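Local coordinates for SusD superfamily protein (PDB 3HDX) that probably binds polysaccharide at the outer membrane of Bacteroides thetaiotaomicron, as a member of the SusD family linked to carbohydrate uptake, at residues Asp110-Arg115 against Leu164-Asp169; Leu117-Tyr122 against Ser157-Glu162; Phe304-Asp309 against Arg394-Val399. All coordinates share one frame; numbering follows the deposited sequence.

Interactions 1 and 2 hold the same two elements, helices 104-129 and 152-169, with centres about 10 Å apart. Both bring an alanine from each helix face to face, so the backbones come close, and each flanks that pair with an arginine. Interaction 2 is buried; interaction 1 lies nearer the surface, and a salt bridge from Arg115 NH1 to Glu162 OE1 (2.9 Å) joins the two. Interaction 3, centred about 40 Å from interaction 1 and about 25 Å from the chain's centre, on its other side, pairs two partly buried loops, with Asp308 and Gly395 exposed. There an Asx turn, carbonyl contacts, a leucine and ordered solvent replace the small residues and charges used between the helices.

Interaction 1 of 3, residues Asp110-Arg115 against Leu164-Asp169; sequences DIAQVR and LTAIED
The guanidinium of Arg115 carries on one face the methyl of Thr165: CG2 sits 3.7 Å above the plane, nearer the border of the group than its middle, and lies 3.8 Å from Arg115 NE. The polar work is done at another atom of the group, where NH1 forms a salt bridge with Glu162, one turn before Ala166. In the arginine, CG opposite the amide nitrogen (chi1 -175°) and an extended next step bring CD to 3.9 Å from Ala166 N; the bend at chi3 then sets the guanidinium face against the Thr165 methyl. Thr165 is turned to match. Its OG1 bonds back to Ala161 O within its own helix, and CG2 is left to meet the arginine.

One turn earlier on helix 104-129, the packing is through alanine. Ala112 CB lies 3.5 Å from Ala166 O, and Ala166 CB lies an equal 3.5 Å from Ala112 O, each methyl resting against the other's carbonyl oxygen. With only methyl side chains at the closest point, those of Ala112 and Ala166, the short axes come within 8.4 Å and run nearly antiparallel, at 149°. Further along, Ala112 CB touches Asp169 CB at 3.8 Å, while the carboxylate of Asp169 stays 6.9 Å (OD2) from Arg115 NE and makes no ion pair with it. A leucine in place of Arg115 would probably leave Glu162 short of one positive partner and the Thr165 methyl without the guanidinium face it rests on.

The pair is a worked case of close alpha-alpha packing in the helical, TPR-clan part of a SusD-family protein. Across these turns the contact is apolar and carbonyl-lined, its charge settled at the margin: closeness comes from small residues and polar fixing from the arginine.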
ATOM      1  N   ASP A 110       1.824  -4.767  21.874  1.00 13.02           N
ATOM      2  CA  ASP A 110       3.063  -4.757  21.111  1.00 12.54           C
ATOM      3  C   ASP A 110       3.168  -6.004  20.232  1.00 12.41           C
ATOM      4  O   ASP A 110       3.542  -5.910  19.048  1.00 13.44           O
ATOM      5  CB  ASP A 110       4.311  -4.698  22.020  1.00 12.30           C
ATOM      6  CG  ASP A 110       4.436  -3.419  22.838  1.00 14.12           C
ATOM      7  OD1 ASP A 110       3.590  -2.497  22.728  1.00 14.11           O
ATOM      8  OD2 ASP A 110       5.443  -3.353  23.590  1.00 15.85           O
ATOM      9  N   ILE A 111       2.844  -7.151  20.810  1.00 12.77           N
ATOM     10  CA  ILE A 111       2.848  -8.436  20.102  0.50 12.33           C
ATOM     11  C   ILE A 111       1.877  -8.377  18.912  1.00 12.75           C
ATOM     12  O   ILE A 111       2.206  -8.818  17.807  1.00 13.28           O
ATOM     13  CB  ILE A 111       2.446  -9.630  21.039  0.50 12.69           C
ATOM     14  CG1 ILE A 111       3.516  -9.880  22.132  0.50 12.57           C
ATOM     15  CG2 ILE A 111       2.199 -10.891  20.241  0.50 12.63           C
ATOM     16  CD1 ILE A 111       4.841 -10.386  21.637  0.50 11.80           C
ATOM     17  N   ALA A 112       0.680  -7.843  19.148  1.00 12.21           N
ATOM     18  CA  ALA A 112      -0.323  -7.770  18.082  1.00 12.13           C
ATOM     19  C   ALA A 112       0.175  -6.910  16.896  1.00 11.70           C
ATOM     20  O   ALA A 112      -0.040  -7.267  15.734  1.00 12.42           O
ATOM     21  CB  ALA A 112      -1.659  -7.286  18.635  1.00 12.43           C
ATOM     22  N   GLN A 113       0.852  -5.801  17.199  1.00 12.34           N
ATOM     23  CA  GLN A 113       1.416  -4.938  16.165  1.00 11.77           C
ATOM     24  C   GLN A 113       2.468  -5.652  15.355  1.00 11.62           C
ATOM     25  O   GLN A 113       2.407  -5.607  14.116  1.00 12.00           O
ATOM     26  CB  GLN A 113       1.956  -3.649  16.744  1.00 11.58           C
ATOM     27  CG  GLN A 113       0.873  -2.696  17.252  1.00 12.78           C
ATOM     28  CD  GLN A 113       1.449  -1.587  18.083  1.00 11.80           C
ATOM     29  OE1 GLN A 113       1.930  -0.572  17.560  1.00 12.82           O
ATOM     30  NE2 GLN A 113       1.376  -1.763  19.414  1.00 12.54           N
ATOM     31  N   VAL A 114       3.454  -6.276  16.035  1.00 11.09           N
ATOM     32  CA  VAL A 114       4.538  -6.936  15.280  1.00 11.81           C
ATOM     33  C   VAL A 114       3.980  -8.132  14.490  1.00 10.82           C
ATOM     34  O   VAL A 114       4.410  -8.391  13.367  1.00 11.17           O
ATOM     35  CB  VAL A 114       5.779  -7.305  16.124  1.00 12.57           C
ATOM     36  CG1 VAL A 114       6.333  -6.032  16.771  1.00 13.29           C
ATOM     37  CG2 VAL A 114       5.478  -8.375  17.122  1.00 13.51           C
ATOM     38  N   ARG A 115       3.018  -8.844  15.066  1.00 10.93           N
ATOM     39  CA  ARG A 115       2.381  -9.965  14.380  1.00 12.29           C
ATOM     40  C   ARG A 115       1.713  -9.449  13.090  1.00 11.65           C
ATOM     41  O   ARG A 115       1.823 -10.098  12.031  1.00 11.95           O
ATOM     42  CB  ARG A 115       1.328 -10.637  15.283  1.00 13.28           C
ATOM     43  CG  ARG A 115       0.708 -11.851  14.707  1.00 15.18           C
ATOM     44  CD  ARG A 115      -0.379 -12.420  15.549  1.00 15.31           C
ATOM     45  NE  ARG A 115       0.014 -12.945  16.830  1.00 17.28           N
ATOM     46  CZ  ARG A 115       0.428 -14.173  17.099  1.00 18.99           C
ATOM     47  NH1 ARG A 115       0.751 -15.021  16.142  1.00 19.88           N
ATOM     48  NH2 ARG A 115       0.632 -14.522  18.378  1.00 21.32           N
ATOM     49  N   LEU A 164      -6.045 -12.245  11.930  1.00 10.53           N
ATOM     50  CA  LEU A 164      -7.253 -12.488  12.780  1.00 10.73           C
ATOM     51  C   LEU A 164      -6.867 -12.637  14.259  1.00 11.67           C
ATOM     52  O   LEU A 164      -7.553 -12.121  15.148  1.00 12.39           O
ATOM     53  CB  LEU A 164      -8.076 -13.676  12.251  1.00 11.51           C
ATOM     54  CG  LEU A 164      -8.857 -13.319  10.996  1.00 11.74           C
ATOM     55  CD1 LEU A 164      -9.300 -14.587  10.320  1.00 13.24           C
ATOM     56  CD2 LEU A 164     -10.080 -12.419  11.315  1.00 13.15           C
ATOM     57  N   THR A 165      -5.735 -13.313  14.524  1.00 10.54           N
ATOM     58  CA  THR A 165      -5.211 -13.427  15.907  1.00 12.01           C
ATOM     59  C   THR A 165      -4.801 -12.048  16.441  1.00 12.12           C
ATOM     60  O   THR A 165      -5.216 -11.647  17.553  1.00 14.03           O
ATOM     61  CB  THR A 165      -4.056 -14.425  15.976  1.00 12.24           C
ATOM     62  OG1 THR A 165      -4.567 -15.719  15.672  1.00 14.55           O
ATOM     63  CG2 THR A 165      -3.386 -14.461  17.335  1.00 14.60           C
ATOM     64  N   ALA A 166      -4.092 -11.277  15.610  1.00 12.29           N
ATOM     65  CA  ALA A 166      -3.638  -9.908  16.029  1.00 11.58           C
ATOM     66  C   ALA A 166      -4.836  -9.004  16.372  1.00 12.26           C
ATOM     67  O   ALA A 166      -4.783  -8.255  17.347  1.00 11.76           O
ATOM     68  CB  ALA A 166      -2.786  -9.235  14.962  1.00 11.98           C
ATOM     69  N   ILE A 167      -5.906  -9.114  15.590  1.00 12.37           N
ATOM     70  CA  ILE A 167      -7.131  -8.294  15.745  1.00 11.84           C
ATOM     71  C   ILE A 167      -7.733  -8.452  17.156  1.00 13.30           C
ATOM     72  O   ILE A 167      -8.309  -7.526  17.676  1.00 14.61           O
ATOM     73  CB  ILE A 167      -8.154  -8.630  14.609  1.00 13.25           C
ATOM     74  CG1 ILE A 167      -7.698  -7.888  13.332  1.00 13.42           C
ATOM     75  CG2 ILE A 167      -9.626  -8.282  15.013  1.00 14.11           C
ATOM     76  CD1 ILE A 167      -8.343  -8.394  12.022  1.00 13.48           C
ATOM     77  N   GLU A 168      -7.593  -9.637  17.754  1.00 13.12           N
ATOM     78  CA  GLU A 168      -8.133  -9.840  19.110  0.50 15.35           C
ATOM     79  C   GLU A 168      -7.512  -8.869  20.126  1.00 15.58           C
ATOM     80  O   GLU A 168      -8.184  -8.474  21.096  1.00 16.33           O
ATOM     81  CB  GLU A 168      -8.042 -11.315  19.521  0.50 17.39           C
ATOM     82  CG  GLU A 168      -9.001 -12.154  18.687  0.50 19.87           C
ATOM     83  CD  GLU A 168     -10.446 -11.665  18.857  0.50 22.32           C
ATOM     84  OE1 GLU A 168     -11.009 -11.875  19.972  0.50 24.17           O
ATOM     85  OE2 GLU A 168     -11.013 -11.033  17.907  0.50 23.83           O
ATOM     86  N   ASP A 169      -6.261  -8.464  19.898  1.00 14.61           N
ATOM     87  CA  ASP A 169      -5.529  -7.555  20.801  1.00 15.34           C
ATOM     88  C   ASP A 169      -5.234  -6.153  20.285  1.00 15.71           C
ATOM     89  O   ASP A 169      -4.858  -5.297  21.084  1.00 19.69           O
ATOM     90  CB  ASP A 169      -4.225  -8.211  21.280  1.00 15.97           C
ATOM     91  CG  ASP A 169      -4.463  -9.405  22.179  1.00 17.90           C
ATOM     92  OD1 ASP A 169      -5.366  -9.330  23.018  1.00 20.10           O
ATOM     93  OD2 ASP A 169      -3.716 -10.400  22.071  1.00 18.13           O
TER

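Interaction 2 of 3, residues Leu117-Tyr122 against Ser157-Glu162; sequences LRAFAY and SYAKAE
Arg118 and Glu162 meet across the antiparallel helices 104-129 and 152-169 of this TPR-clan fold, the short axes 8.8 Å apart. From CB the arginine runs out with CG opposite the backbone nitrogen, then bends at chi3 (69°). CD passes 4.1 Å from Tyr158 OH, and NE donates to a water at 2.9 Å, which in turn donates to Glu162 OE1. CZ lies 3.1 Å beneath Tyr158 OH, which sits over the centre of one guanidinium face; the angles there are too poor for hydrogen bonds. At the tip the two nitrogens part: NH1 bonds Ser86 on helix 76-91, and NH2 makes a salt bridge to Glu162 OE1 at 3.0 Å, meeting the carboxylate from above its plane. That oxygen also accepts from Arg115, so two arginines and a water grip it, which would probably favour its charged form.

Beside the arginine, Ala119 CB rests 3.6 Å from Ala159 O, and Tyr158 turns its edge toward the face of Tyr122 in an offset edge-to-face pair with planes at 90°. Tyr122 OH bonds Val135 O. One face of the Tyr158 ring is covered from within its own helix, Glu162 CG standing 3.6 Å above the ring centre.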
ATOM      1  N   LEU A 117       2.404  -6.626  11.439  1.00 12.52           N
ATOM      2  CA  LEU A 117       3.422  -6.144  10.521  1.00 11.58           C
ATOM      3  C   LEU A 117       4.066  -7.298   9.751  1.00 10.74           C
ATOM      4  O   LEU A 117       4.336  -7.190   8.550  1.00 11.88           O
ATOM      5  CB  LEU A 117       4.459  -5.278  11.245  1.00 11.70           C
ATOM      6  CG  LEU A 117       3.989  -3.907  11.736  1.00 12.25           C
ATOM      7  CD1 LEU A 117       4.973  -3.316  12.773  1.00 13.60           C
ATOM      8  CD2 LEU A 117       3.841  -2.925  10.577  1.00 14.18           C
ATOM      9  N   ARG A 118       4.345  -8.390  10.448  1.00 11.18           N
ATOM     10  CA  ARG A 118       4.884  -9.583   9.787  1.00 11.99           C
ATOM     11  C   ARG A 118       3.907 -10.106   8.719  1.00 10.11           C
ATOM     12  O   ARG A 118       4.329 -10.463   7.608  1.00 11.43           O
ATOM     13  CB  ARG A 118       5.239 -10.655  10.810  1.00 11.08           C
ATOM     14  CG  ARG A 118       5.688 -11.974  10.206  1.00 11.44           C
ATOM     15  CD  ARG A 118       6.276 -12.900  11.262  1.00 13.08           C
ATOM     16  NE  ARG A 118       5.222 -13.368  12.175  1.00 11.33           N
ATOM     17  CZ  ARG A 118       5.387 -14.267  13.144  1.00 13.53           C
ATOM     18  NH1 ARG A 118       6.606 -14.742  13.436  1.00 14.96           N
ATOM     19  NH2 ARG A 118       4.339 -14.653  13.869  1.00 13.60           N
ATOM     20  N   ALA A 119       2.610 -10.190   9.093  1.00 10.98           N
ATOM     21  CA  ALA A 119       1.581 -10.662   8.181  1.00 11.10           C
ATOM     22  C   ALA A 119       1.450  -9.740   6.965  1.00 10.58           C
ATOM     23  O   ALA A 119       1.304 -10.218   5.822  1.00 10.90           O
ATOM     24  CB  ALA A 119       0.226 -10.826   8.908  1.00 11.41           C
ATOM     25  N   PHE A 120       1.516  -8.430   7.210  1.00 10.41           N
ATOM     26  CA  PHE A 120       1.511  -7.434   6.113  1.00 11.21           C
ATOM     27  C   PHE A 120       2.699  -7.641   5.179  1.00 11.38           C
ATOM     28  O   PHE A 120       2.528  -7.620   3.946  1.00 12.05           O
ATOM     29  CB  PHE A 120       1.478  -6.012   6.690  1.00 12.10           C
ATOM     30  CG  PHE A 120       1.612  -4.932   5.670  1.00 12.09           C
ATOM     31  CD1 PHE A 120       0.558  -4.620   4.831  1.00 12.14           C
ATOM     32  CD2 PHE A 120       2.805  -4.234   5.543  1.00 12.51           C
ATOM     33  CE1 PHE A 120       0.697  -3.589   3.885  1.00 11.53           C
ATOM     34  CE2 PHE A 120       2.947  -3.221   4.596  1.00 12.70           C
ATOM     35  CZ  PHE A 120       1.894  -2.896   3.776  1.00 12.22           C
ATOM     36  N   ALA A 121       3.889  -7.823   5.757  1.00 10.87           N
ATOM     37  CA  ALA A 121       5.082  -8.051   4.946  1.00 11.49           C
ATOM     38  C   ALA A 121       4.901  -9.266   4.050  1.00 10.47           C
ATOM     39  O   ALA A 121       5.222  -9.210   2.847  1.00 11.08           O
ATOM     40  CB  ALA A 121       6.352  -8.192   5.856  1.00 10.29           C
ATOM     41  N   TYR A 122       4.313 -10.346   4.610  1.00 11.37           N
ATOM     42  CA  TYR A 122       4.052 -11.534   3.812  1.00 11.21           C
ATOM     43  C   TYR A 122       3.097 -11.259   2.652  1.00 10.96           C
ATOM     44  O   TYR A 122       3.366 -11.669   1.538  1.00 11.11           O
ATOM     45  CB  TYR A 122       3.612 -12.725   4.655  1.00 10.96           C
ATOM     46  CG  TYR A 122       4.781 -13.559   5.169  1.00 10.77           C
ATOM     47  CD1 TYR A 122       5.670 -14.158   4.269  1.00 11.32           C
ATOM     48  CD2 TYR A 122       5.030 -13.717   6.543  1.00 11.04           C
ATOM     49  CE1 TYR A 122       6.765 -14.917   4.706  1.00 11.22           C
ATOM     50  CE2 TYR A 122       6.083 -14.525   6.987  1.00 11.36           C
ATOM     51  CZ  TYR A 122       6.982 -15.080   6.077  1.00 10.66           C
ATOM     52  OH  TYR A 122       8.046 -15.815   6.554  1.00 11.78           O
ATOM     53  N   SER A 157      -2.692 -17.884   3.599  1.00  9.77           N
ATOM     54  CA  SER A 157      -3.483 -18.487   4.685  1.00  9.06           C
ATOM     55  C   SER A 157      -2.820 -18.255   6.057  1.00  9.87           C
ATOM     56  O   SER A 157      -3.508 -17.983   7.049  1.00 12.08           O
ATOM     57  CB  SER A 157      -3.669 -19.997   4.496  1.00 11.57           C
ATOM     58  OG  SER A 157      -4.489 -20.278   3.402  1.00 13.90           O
ATOM     59  N   TYR A 158      -1.499 -18.309   6.097  1.00 10.50           N
ATOM     60  CA  TYR A 158      -0.756 -17.977   7.322  1.00 11.56           C
ATOM     61  C   TYR A 158      -0.996 -16.496   7.685  1.00 11.97           C
ATOM     62  O   TYR A 158      -1.361 -16.179   8.848  1.00 11.60           O
ATOM     63  CB  TYR A 158       0.756 -18.260   7.132  1.00 12.82           C
ATOM     64  CG  TYR A 158       1.645 -17.744   8.236  1.00 11.13           C
ATOM     65  CD1 TYR A 158       1.786 -18.440   9.422  1.00 13.01           C
ATOM     66  CD2 TYR A 158       2.331 -16.544   8.084  1.00 11.99           C
ATOM     67  CE1 TYR A 158       2.627 -18.008  10.415  1.00 12.96           C
ATOM     68  CE2 TYR A 158       3.189 -16.099   9.055  1.00 11.88           C
ATOM     69  CZ  TYR A 158       3.321 -16.822  10.240  1.00 13.30           C
ATOM     70  OH  TYR A 158       4.159 -16.362  11.215  1.00 13.55           O
ATOM     71  N   ALA A 159      -0.849 -15.609   6.697  1.00 10.27           N
ATOM     72  CA  ALA A 159      -1.030 -14.169   6.933  1.00  9.61           C
ATOM     73  C   ALA A 159      -2.442 -13.840   7.461  1.00 10.15           C
ATOM     74  O   ALA A 159      -2.591 -13.072   8.410  1.00 11.13           O
ATOM     75  CB  ALA A 159      -0.660 -13.358   5.736  1.00 10.66           C
ATOM     76  N   LYS A 160      -3.452 -14.483   6.876  1.00 10.79           N
ATOM     77  CA  LYS A 160      -4.851 -14.251   7.292  0.50 11.04           C
ATOM     78  C   LYS A 160      -5.069 -14.682   8.750  1.00 10.72           C
ATOM     79  O   LYS A 160      -5.651 -13.946   9.535  1.00 11.18           O
ATOM     80  CB  LYS A 160      -5.856 -14.970   6.369  0.50 12.61           C
ATOM     81  CG  LYS A 160      -6.052 -14.318   4.983  0.50 13.31           C
ATOM     82  CD  LYS A 160      -7.124 -15.017   4.136  0.50 14.39           C
ATOM     83  CE  LYS A 160      -6.667 -16.408   3.684  0.50 15.31           C
ATOM     84  NZ  LYS A 160      -7.674 -17.202   2.875  0.50 16.45           N
ATOM     85  N   ALA A 161      -4.565 -15.864   9.099  1.00 10.96           N
ATOM     86  CA  ALA A 161      -4.747 -16.391  10.459  1.00 10.24           C
ATOM     87  C   ALA A 161      -4.010 -15.529  11.471  1.00 10.18           C
ATOM     88  O   ALA A 161      -4.533 -15.229  12.554  1.00 11.80           O
ATOM     89  CB  ALA A 161      -4.324 -17.866  10.546  1.00 10.32           C
ATOM     90  N   GLU A 162      -2.818 -15.072  11.088  1.00 10.41           N
ATOM     91  CA  GLU A 162      -2.050 -14.190  11.955  1.00 10.54           C
ATOM     92  C   GLU A 162      -2.748 -12.866  12.194  1.00 10.13           C
ATOM     93  O   GLU A 162      -2.750 -12.371  13.324  1.00 12.29           O
ATOM     94  CB  GLU A 162      -0.656 -13.918  11.371  1.00 10.84           C
ATOM     95  CG  GLU A 162       0.242 -15.145  11.349  1.00 12.88           C
ATOM     96  CD  GLU A 162       0.791 -15.454  12.702  1.00 13.20           C
ATOM     97  OE1 GLU A 162       1.397 -14.559  13.361  1.00 14.81           O
ATOM     98  OE2 GLU A 162       0.604 -16.635  13.121  1.00 17.69           O
TER
HETATM   99  O   HOH W   1       2.496 -12.683  11.640  1.00 12.73           O

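Interaction 3 of 3, residues Phe304-Asp309 against Arg394-Val399; sequences FTNFDD and RGLREV. With EDO (1,2-ethanediol), chain G.
Asn306 and Leu396 meet where an Asx turn, built into a type I beta turn from Asn306 to Asp309, packs against the loop after helix 380-391. The asparagine sets CG opposite its backbone nitrogen (chi1 -176°), and from there its two amide ends serve different partners. OD1 folds back to accept from Asp308 N at 2.9 Å, the bond that defines the Asx turn and fixes the amide's rotation. ND2 faces the other loop, 3.5 Å from Leu396 CD2, as the two side chains run alongside one another with opposite headings.

Leu396 takes an extended route, CG opposite its carbonyl carbon and chi2 at 179°. CD2 packs on Asn306 and also reaches Asp309, while CD1 lies 3.8 Å from Asp309 OD2. Asp309 is directed from the other loop, but its CB remains near Leu396 CD2. In its carboxylate, OD1 is in a salt bridge with Arg311, while OD2 lies at the Phe304 ring edge, in its plane, with a long, weak ion pair to Arg422. Arg394 likewise sends its guanidinium off to Glu423.

The backbones fit closely too. Asp309 CA offers a C-H to Arg394 O at 3.4 Å, and Gly395 CA does the same to Asp308 O. Gly395 has a positive phi (76°), and a beta carbon there would run into that same Asp308 oxygen, which is consistent with a glycine at this place. Asp308 CB in return touches Gly395 O.

Solvent finishes the join. A 1,2-ethanediol, probably from the crystallisation liquor, accepts from ND2 and is also held by Arg391 of helix 380-391. A water accepts both from Asn306 ND2, at 2.9 Å, and from Arg397 N, at 3.1 Å.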
ATOM      1  N   PHE A 304      -8.953  11.175 -17.268  1.00 14.66           N
ATOM      2  CA  PHE A 304      -9.908  12.108 -16.672  1.00 14.64           C
ATOM      3  C   PHE A 304     -10.767  12.598 -17.818  1.00 17.49           C
ATOM      4  O   PHE A 304     -10.296  13.366 -18.661  1.00 19.63           O
ATOM      5  CB  PHE A 304      -9.170  13.246 -15.982  1.00 14.58           C
ATOM      6  CG  PHE A 304      -8.343  12.798 -14.823  1.00 13.94           C
ATOM      7  CD1 PHE A 304      -8.926  12.655 -13.556  1.00 15.49           C
ATOM      8  CD2 PHE A 304      -6.976  12.532 -14.965  1.00 13.93           C
ATOM      9  CE1 PHE A 304      -8.194  12.263 -12.477  1.00 15.65           C
ATOM     10  CE2 PHE A 304      -6.233  12.096 -13.877  1.00 14.15           C
ATOM     11  CZ  PHE A 304      -6.844  11.997 -12.605  1.00 15.31           C
ATOM     12  N   THR A 305     -12.024  12.144 -17.809  1.00 18.76           N
ATOM     13  CA  THR A 305     -12.950  12.347 -18.916  1.00 20.13           C
ATOM     14  C   THR A 305     -13.945  13.472 -18.698  1.00 18.95           C
ATOM     15  O   THR A 305     -14.695  13.792 -19.616  1.00 21.70           O
ATOM     16  CB  THR A 305     -13.748  11.046 -19.177  1.00 21.26           C
ATOM     17  OG1 THR A 305     -14.534  10.683 -18.012  1.00 24.35           O
ATOM     18  CG2 THR A 305     -12.754   9.861 -19.480  1.00 22.50           C
ATOM     19  N   ASN A 306     -13.941  14.056 -17.511  1.00 17.16           N
ATOM     20  CA  ASN A 306     -14.929  15.067 -17.130  1.00 14.79           C
ATOM     21  C   ASN A 306     -14.189  16.246 -16.541  1.00 14.34           C
ATOM     22  O   ASN A 306     -13.485  16.088 -15.540  1.00 12.20           O
ATOM     23  CB  ASN A 306     -15.897  14.418 -16.115  1.00 15.95           C
ATOM     24  CG  ASN A 306     -17.039  15.316 -15.691  1.00 15.81           C
ATOM     25  OD1 ASN A 306     -16.955  16.522 -15.720  1.00 15.15           O
ATOM     26  ND2 ASN A 306     -18.099  14.688 -15.185  1.00 18.44           N
ATOM     27  N   PHE A 307     -14.372  17.442 -17.124  1.00 13.72           N
ATOM     28  CA  PHE A 307     -13.673  18.623 -16.595  1.00 13.77           C
ATOM     29  C   PHE A 307     -14.050  19.049 -15.180  1.00 13.98           C
ATOM     30  O   PHE A 307     -13.306  19.812 -14.565  1.00 16.09           O
ATOM     31  CB  PHE A 307     -13.619  19.798 -17.584  1.00 13.81           C
ATOM     32  CG  PHE A 307     -14.939  20.500 -17.873  1.00 13.89           C
ATOM     33  CD1 PHE A 307     -15.649  21.205 -16.898  1.00 14.52           C
ATOM     34  CD2 PHE A 307     -15.446  20.441 -19.149  1.00 13.76           C
ATOM     35  CE1 PHE A 307     -16.814  21.863 -17.235  1.00 14.78           C
ATOM     36  CE2 PHE A 307     -16.604  21.116 -19.496  1.00 15.06           C
ATOM     37  CZ  PHE A 307     -17.304  21.798 -18.522  1.00 14.27           C
ATOM     38  N   ASP A 308     -15.179  18.547 -14.676  1.00 15.08           N
ATOM     39  CA  ASP A 308     -15.565  18.791 -13.291  1.00 16.15           C
ATOM     40  C   ASP A 308     -14.837  17.928 -12.271  1.00 15.54           C
ATOM     41  O   ASP A 308     -15.015  18.150 -11.086  1.00 17.47           O
ATOM     42  CB  ASP A 308     -17.077  18.680 -13.143  1.00 19.88           C
ATOM     43  CG  ASP A 308     -17.805  19.813 -13.889  1.00 21.43           C
ATOM     44  OD1 ASP A 308     -17.349  21.018 -13.898  1.00 24.50           O
ATOM     45  OD2 ASP A 308     -18.741  19.478 -14.575  1.00 25.13           O
ATOM     46  N   ASP A 309     -14.038  16.950 -12.733  1.00 12.94           N
ATOM     47  CA  ASP A 309     -13.233  16.105 -11.840  1.00 13.11           C
ATOM     48  C   ASP A 309     -12.274  16.997 -11.042  1.00 12.84           C
ATOM     49  O   ASP A 309     -11.380  17.643 -11.629  1.00 15.03           O
ATOM     50  CB  ASP A 309     -12.505  15.054 -12.641  1.00 13.23           C
ATOM     51  CG  ASP A 309     -11.958  13.943 -11.784  1.00 13.37           C
ATOM     52  OD1 ASP A 309     -11.323  14.228 -10.739  1.00 13.51           O
ATOM     53  OD2 ASP A 309     -12.219  12.778 -12.152  1.00 13.30           O
ATOM     54  N   ARG A 394     -15.584  14.214  -5.497  1.00 12.31           N
ATOM     55  CA  ARG A 394     -14.587  14.587  -6.498  1.00 13.07           C
ATOM     56  C   ARG A 394     -15.194  15.330  -7.683  1.00 14.15           C
ATOM     57  O   ARG A 394     -14.638  15.327  -8.802  1.00 15.27           O
ATOM     58  CB  ARG A 394     -13.850  13.327  -6.967  1.00 13.53           C
ATOM     59  CG  ARG A 394     -13.078  12.594  -5.866  1.00 13.13           C
ATOM     60  CD  ARG A 394     -11.912  13.397  -5.398  1.00 12.96           C
ATOM     61  NE  ARG A 394     -11.194  12.701  -4.341  1.00 12.43           N
ATOM     62  CZ  ARG A 394     -11.195  13.012  -3.039  1.00 13.38           C
ATOM     63  NH1 ARG A 394     -11.913  14.014  -2.537  1.00 14.24           N
ATOM     64  NH2 ARG A 394     -10.445  12.295  -2.194  1.00 13.04           N
ATOM     65  N   GLY A 395     -16.329  15.973  -7.425  1.00 14.13           N
ATOM     66  CA  GLY A 395     -17.006  16.811  -8.419  1.00 14.47           C
ATOM     67  C   GLY A 395     -17.780  16.118  -9.512  1.00 15.52           C
ATOM     68  O   GLY A 395     -18.296  16.785 -10.414  1.00 17.60           O
ATOM     69  N   LEU A 396     -17.914  14.795  -9.416  1.00 14.51           N
ATOM     70  CA  LEU A 396     -18.584  14.015 -10.428  1.00 16.26           C
ATOM     71  C   LEU A 396     -20.023  13.714 -10.009  1.00 15.27           C
ATOM     72  O   LEU A 396     -20.324  13.498  -8.834  1.00 16.68           O
ATOM     73  CB  LEU A 396     -17.822  12.694 -10.689  1.00 15.68           C
ATOM     74  CG  LEU A 396     -16.355  12.836 -11.113  1.00 15.76           C
ATOM     75  CD1 LEU A 396     -15.714  11.471 -11.317  1.00 15.68           C
ATOM     76  CD2 LEU A 396     -16.204  13.685 -12.381  1.00 16.90           C
ATOM     77  N   ARG A 397     -20.903  13.667 -11.007  1.00 16.03           N
ATOM     78  CA  ARG A 397     -22.314  13.346 -10.753  1.00 15.14           C
ATOM     79  C   ARG A 397     -22.480  11.904 -10.307  1.00 15.57           C
ATOM     80  O   ARG A 397     -21.649  11.022 -10.603  1.00 15.34           O
ATOM     81  CB  ARG A 397     -23.155  13.509 -12.029  1.00 17.19           C
ATOM     82  CG  ARG A 397     -22.789  12.544 -13.176  1.00 18.27           C
ATOM     83  CD  ARG A 397     -23.762  12.700 -14.321  1.00 18.85           C
ATOM     84  NE  ARG A 397     -23.501  11.764 -15.423  1.00 19.68           N
ATOM     85  CZ  ARG A 397     -23.960  10.517 -15.505  1.00 18.17           C
ATOM     86  NH1 ARG A 397     -24.623   9.956 -14.494  1.00 16.23           N
ATOM     87  NH2 ARG A 397     -23.686   9.806 -16.594  1.00 19.61           N
ATOM     88  N   GLU A 398     -23.568  11.664  -9.603  1.00 15.72           N
ATOM     89  CA  GLU A 398     -23.951  10.290  -9.317  1.00 16.07           C
ATOM     90  C   GLU A 398     -24.268   9.555 -10.621  1.00 16.14           C
ATOM     91  O   GLU A 398     -24.788  10.155 -11.560  1.00 16.92           O
ATOM     92  CB  GLU A 398     -25.202  10.244  -8.455  1.00 19.13           C
ATOM     93  CG  GLU A 398     -24.917  10.634  -7.051  1.00 22.08           C
ATOM     94  CD  GLU A 398     -26.088  10.460  -6.117  1.00 27.10           C
ATOM     95  OE1 GLU A 398     -27.248  10.369  -6.584  1.00 28.14           O
ATOM     96  OE2 GLU A 398     -25.808  10.403  -4.902  1.00 31.54           O
ATOM     97  N   VAL A 399     -23.925   8.271 -10.642  1.00 15.16           N
ATOM     98  CA  VAL A 399     -24.270   7.359 -11.697  1.00 16.08           C
ATOM     99  C   VAL A 399     -25.301   6.346 -11.213  1.00 16.07           C
ATOM    100  O   VAL A 399     -25.502   6.174 -10.017  1.00 16.54           O
ATOM    101  CB  VAL A 399     -23.049   6.647 -12.314  1.00 15.26           C
ATOM    102  CG1 VAL A 399     -22.144   7.684 -13.051  1.00 16.66           C
ATOM    103  CG2 VAL A 399     -22.256   5.848 -11.218  1.00 16.47           C
TER
HETATM  104  C1  EDO G 606     -19.082  11.046 -16.098  1.00 25.56           C
HETATM  105  O1  EDO G 606     -18.274  11.623 -15.048  1.00 19.88           O
HETATM  106  C2  EDO G 606     -19.412  12.051 -17.187  1.00 26.11           C
HETATM  107  O2  EDO G 606     -18.214  12.554 -17.797  1.00 27.57           O
HETATM  108  O   HOH W   2     -20.502  15.264 -13.675  1.00 24.07           O